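Local coordinates for protein Csc2 (Thermofilum pendens, PDB 4TXD) that probably binds CRISPR RNA as the Cas7-family backbone subunit of a type I-D interference complex, and carries a zinc ion, at residues 53-58 against 283-288. Residues are numbered along the deposited sequence; the frame is centred on the assembly and turned at random.
Sequences IEVVFL and LGVKAG
Glu54 and Lys286 face each other as an antiparallel hydrogen-bonded pair, in which Glu54 N donates a hydrogen bond to Lys286 O at 2.8 Å and Lys286 N donates one to Glu54 O at 3.0 Å. Lys286 O accepts a second hydrogen bond, from a water that also donates to Glu54 OE1, tying backbone to side chain. Glu54 OE1 lies 5.7 Å from Lys286 NZ, and each charge has its partners beyond the pair: the buried carboxylate forms a salt bridge with Arg244 and receives bonds from Ser292 OG and Thr293 N, while the lysine ammonium bonds to Leu321 O.

Further along, Val56 N bonds almost straight to Gly284 O, with 169° at the hydrogen. Val56 O meets two consecutive amides, Leu283 N at 2.9 Å and, weakly, Gly284 N at 3.4 Å, so that strand 277-288 makes a classic beta bulge here. Glu54 O also receives a CA-H contact from Val285 CA at 3.1 Å.

Ile53, Val55, Val285 and Ala287 share the other face, where Ile53 and Val285 run side by side. Beyond the bulge Leu58 sets CG against Leu283 CD1 at 3.7 Å, both leucines holding CG anti to their carbonyl carbon and reaching Leu314 of helix 307-321. Were Leu58 cut back to an alanine, Leu283 CD1 would probably lose the neighbour packed against it, and a gap is likely to open beneath that helix.

This ladder joins two neighbouring strands within the antiparallel sheet of the RRM-like Cas7 core, and its chemistry implies a buried carboxylate that is probably kept ionised by Arg244 and its hydrogen-bond donors.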
ATOM      1  N   ILE A  53      -7.654  -6.691  -8.782  1.00 26.37           N
ATOM      2  CA  ILE A  53      -7.484  -5.446  -9.490  1.00 27.51           C
ATOM      3  C   ILE A  53      -5.992  -5.103  -9.508  1.00 32.91           C
ATOM      4  O   ILE A  53      -5.371  -4.942  -8.454  1.00 26.62           O
ATOM      5  CB  ILE A  53      -8.291  -4.338  -8.837  1.00 29.42           C
ATOM      6  CG1 ILE A  53      -9.785  -4.717  -8.879  1.00 29.66           C
ATOM      7  CG2 ILE A  53      -8.019  -2.987  -9.518  1.00 28.64           C
ATOM      8  CD1 ILE A  53     -10.686  -3.746  -8.156  1.00 28.68           C
ATOM      9  N   GLU A  54      -5.419  -5.047 -10.703  1.00 25.06           N
ATOM     10  CA  GLU A  54      -4.052  -4.552 -10.883  1.00 25.84           C
ATOM     11  C   GLU A  54      -4.003  -3.031 -10.911  1.00 31.87           C
ATOM     12  O   GLU A  54      -4.805  -2.395 -11.599  1.00 27.02           O
ATOM     13  CB  GLU A  54      -3.444  -5.073 -12.181  1.00 28.60           C
ATOM     14  CG  GLU A  54      -3.080  -6.525 -12.202  1.00 34.41           C
ATOM     15  CD  GLU A  54      -2.617  -6.942 -13.575  1.00 38.79           C
ATOM     16  OE1 GLU A  54      -3.478  -7.048 -14.472  1.00 36.03           O
ATOM     17  OE2 GLU A  54      -1.399  -7.152 -13.764  1.00 30.01           O
ATOM     18  N   VAL A  55      -3.060  -2.444 -10.175  1.00 21.73           N
ATOM     19  CA  VAL A  55      -2.802  -1.017 -10.298  1.00 18.48           C
ATOM     20  C   VAL A  55      -1.333  -0.780 -10.684  1.00 29.88           C
ATOM     21  O   VAL A  55      -0.415  -1.326 -10.061  1.00 25.55           O
ATOM     22  CB  VAL A  55      -3.159  -0.252  -9.001  1.00 26.84           C
ATOM     23  CG1 VAL A  55      -2.431  -0.816  -7.816  1.00 39.74           C
ATOM     24  CG2 VAL A  55      -2.852   1.219  -9.152  1.00 26.78           C
ATOM     25  N   VAL A  56      -1.119  -0.004 -11.746  1.00 23.98           N
ATOM     26  CA  VAL A  56       0.237   0.319 -12.202  1.00 22.83           C
ATOM     27  C   VAL A  56       0.482   1.785 -11.943  1.00 22.87           C
ATOM     28  O   VAL A  56      -0.388   2.629 -12.206  1.00 26.61           O
ATOM     29  CB  VAL A  56       0.442  -0.011 -13.700  1.00 20.79           C
ATOM     30  CG1 VAL A  56       1.798   0.506 -14.207  1.00 24.27           C
ATOM     31  CG2 VAL A  56       0.346  -1.507 -13.923  1.00 24.90           C
ATOM     32  N   PHE A  57       1.661   2.092 -11.413  1.00 20.78           N
ATOM     33  CA  PHE A  57       1.968   3.429 -10.984  1.00 21.71           C
ATOM     34  C   PHE A  57       3.440   3.774 -11.191  1.00 24.71           C
ATOM     35  O   PHE A  57       4.273   2.898 -11.448  1.00 21.30           O
ATOM     36  CB  PHE A  57       1.570   3.624  -9.503  1.00 23.97           C
ATOM     37  CG  PHE A  57       2.257   2.671  -8.538  1.00 25.63           C
ATOM     38  CD1 PHE A  57       1.752   1.390  -8.311  1.00 21.67           C
ATOM     39  CD2 PHE A  57       3.380   3.078  -7.831  1.00 22.52           C
ATOM     40  CE1 PHE A  57       2.390   0.517  -7.408  1.00 22.27           C
ATOM     41  CE2 PHE A  57       4.025   2.216  -6.927  1.00 22.18           C
ATOM     42  CZ  PHE A  57       3.520   0.934  -6.715  1.00 21.09           C
ATOM     43  N   LEU A  58       3.742   5.052 -11.085  1.00 22.21           N
ATOM     44  CA  LEU A  58       5.089   5.554 -11.164  1.00 22.06           C
ATOM     45  C   LEU A  58       5.508   6.169  -9.851  1.00 23.35           C
ATOM     46  O   LEU A  58       4.748   6.820  -9.223  1.00 22.95           O
ATOM     47  CB  LEU A  58       5.205   6.623 -12.242  1.00 22.64           C
ATOM     48  CG  LEU A  58       4.968   6.226 -13.679  1.00 24.94           C
ATOM     49  CD1 LEU A  58       5.153   7.395 -14.622  1.00 22.10           C
ATOM     50  CD2 LEU A  58       5.808   5.039 -14.070  1.00 23.67           C
ATOM     51  N   LEU A 283      -1.308   5.345 -12.877  1.00 23.50           N
ATOM     52  CA  LEU A 283      -1.519   5.392 -14.299  1.00 29.54           C
ATOM     53  C   LEU A 283      -2.717   4.606 -14.794  1.00 35.57           C
ATOM     54  O   LEU A 283      -3.297   4.938 -15.785  1.00 29.71           O
ATOM     55  CB  LEU A 283      -0.297   4.924 -15.050  1.00 26.37           C
ATOM     56  CG  LEU A 283       0.966   5.731 -14.832  1.00 26.45           C
ATOM     57  CD1 LEU A 283       2.034   5.236 -15.754  1.00 30.93           C
ATOM     58  CD2 LEU A 283       0.725   7.192 -15.045  1.00 30.39           C
ATOM     59  N   GLY A 284      -3.062   3.544 -14.110  1.00 27.53           N
ATOM     60  CA  GLY A 284      -4.125   2.699 -14.624  1.00 28.88           C
ATOM     61  C   GLY A 284      -4.485   1.526 -13.745  1.00 40.13           C
ATOM     62  O   GLY A 284      -3.671   1.067 -12.933  1.00 27.59           O
ATOM     63  N   VAL A 285      -5.714   1.048 -13.904  1.00 31.36           N
ATOM     64  CA  VAL A 285      -6.178  -0.144 -13.198  1.00 29.58           C
ATOM     65  C   VAL A 285      -6.808  -1.145 -14.162  1.00 30.51           C
ATOM     66  O   VAL A 285      -7.248  -0.785 -15.249  1.00 29.87           O
ATOM     67  CB  VAL A 285      -7.208   0.196 -12.096  1.00 33.10           C
ATOM     68  CG1 VAL A 285      -6.598   1.115 -11.055  1.00 29.52           C
ATOM     69  CG2 VAL A 285      -8.460   0.830 -12.714  1.00 26.29           C
ATOM     70  N   LYS A 286      -6.837  -2.409 -13.762  1.00 26.39           N
ATOM     71  CA  LYS A 286      -7.496  -3.443 -14.539  1.00 30.69           C
ATOM     72  C   LYS A 286      -7.967  -4.571 -13.627  1.00 37.14           C
ATOM     73  O   LYS A 286      -7.191  -5.096 -12.828  1.00 31.69           O
ATOM     74  CB  LYS A 286      -6.569  -4.003 -15.616  1.00 30.89           C
ATOM     75  CG  LYS A 286      -7.285  -4.914 -16.595  1.00 37.43           C
ATOM     76  CD  LYS A 286      -6.334  -5.607 -17.545  1.00 35.32           C
ATOM     77  CE  LYS A 286      -7.098  -6.508 -18.503  1.00 50.70           C
ATOM     78  NZ  LYS A 286      -6.204  -7.136 -19.509  1.00 55.47           N
ATOM     79  N   ALA A 287      -9.236  -4.940 -13.753  1.00 31.91           N
ATOM     80  CA  ALA A 287      -9.779  -6.070 -13.007  1.00 34.69           C
ATOM     81  C   ALA A 287      -9.665  -7.348 -13.834  1.00 34.01           C
ATOM     82  O   ALA A 287      -9.810  -7.324 -15.055  1.00 40.00           O
ATOM     83  CB  ALA A 287     -11.241  -5.803 -12.615  1.00 32.06           C
ATOM     84  N   GLY A 288      -9.395  -8.468 -13.178  1.00 35.94           N
ATOM     85  CA  GLY A 288      -9.276  -9.726 -13.888  1.00 37.51           C
ATOM     86  C   GLY A 288      -9.054 -10.913 -12.979  1.00 36.54           C
ATOM     87  O   GLY A 288      -8.713 -10.758 -11.804  1.00 36.55           O
TER
HETATM   88  O   HOH W   1      -6.083  -7.471 -13.822  1.00 37.23           O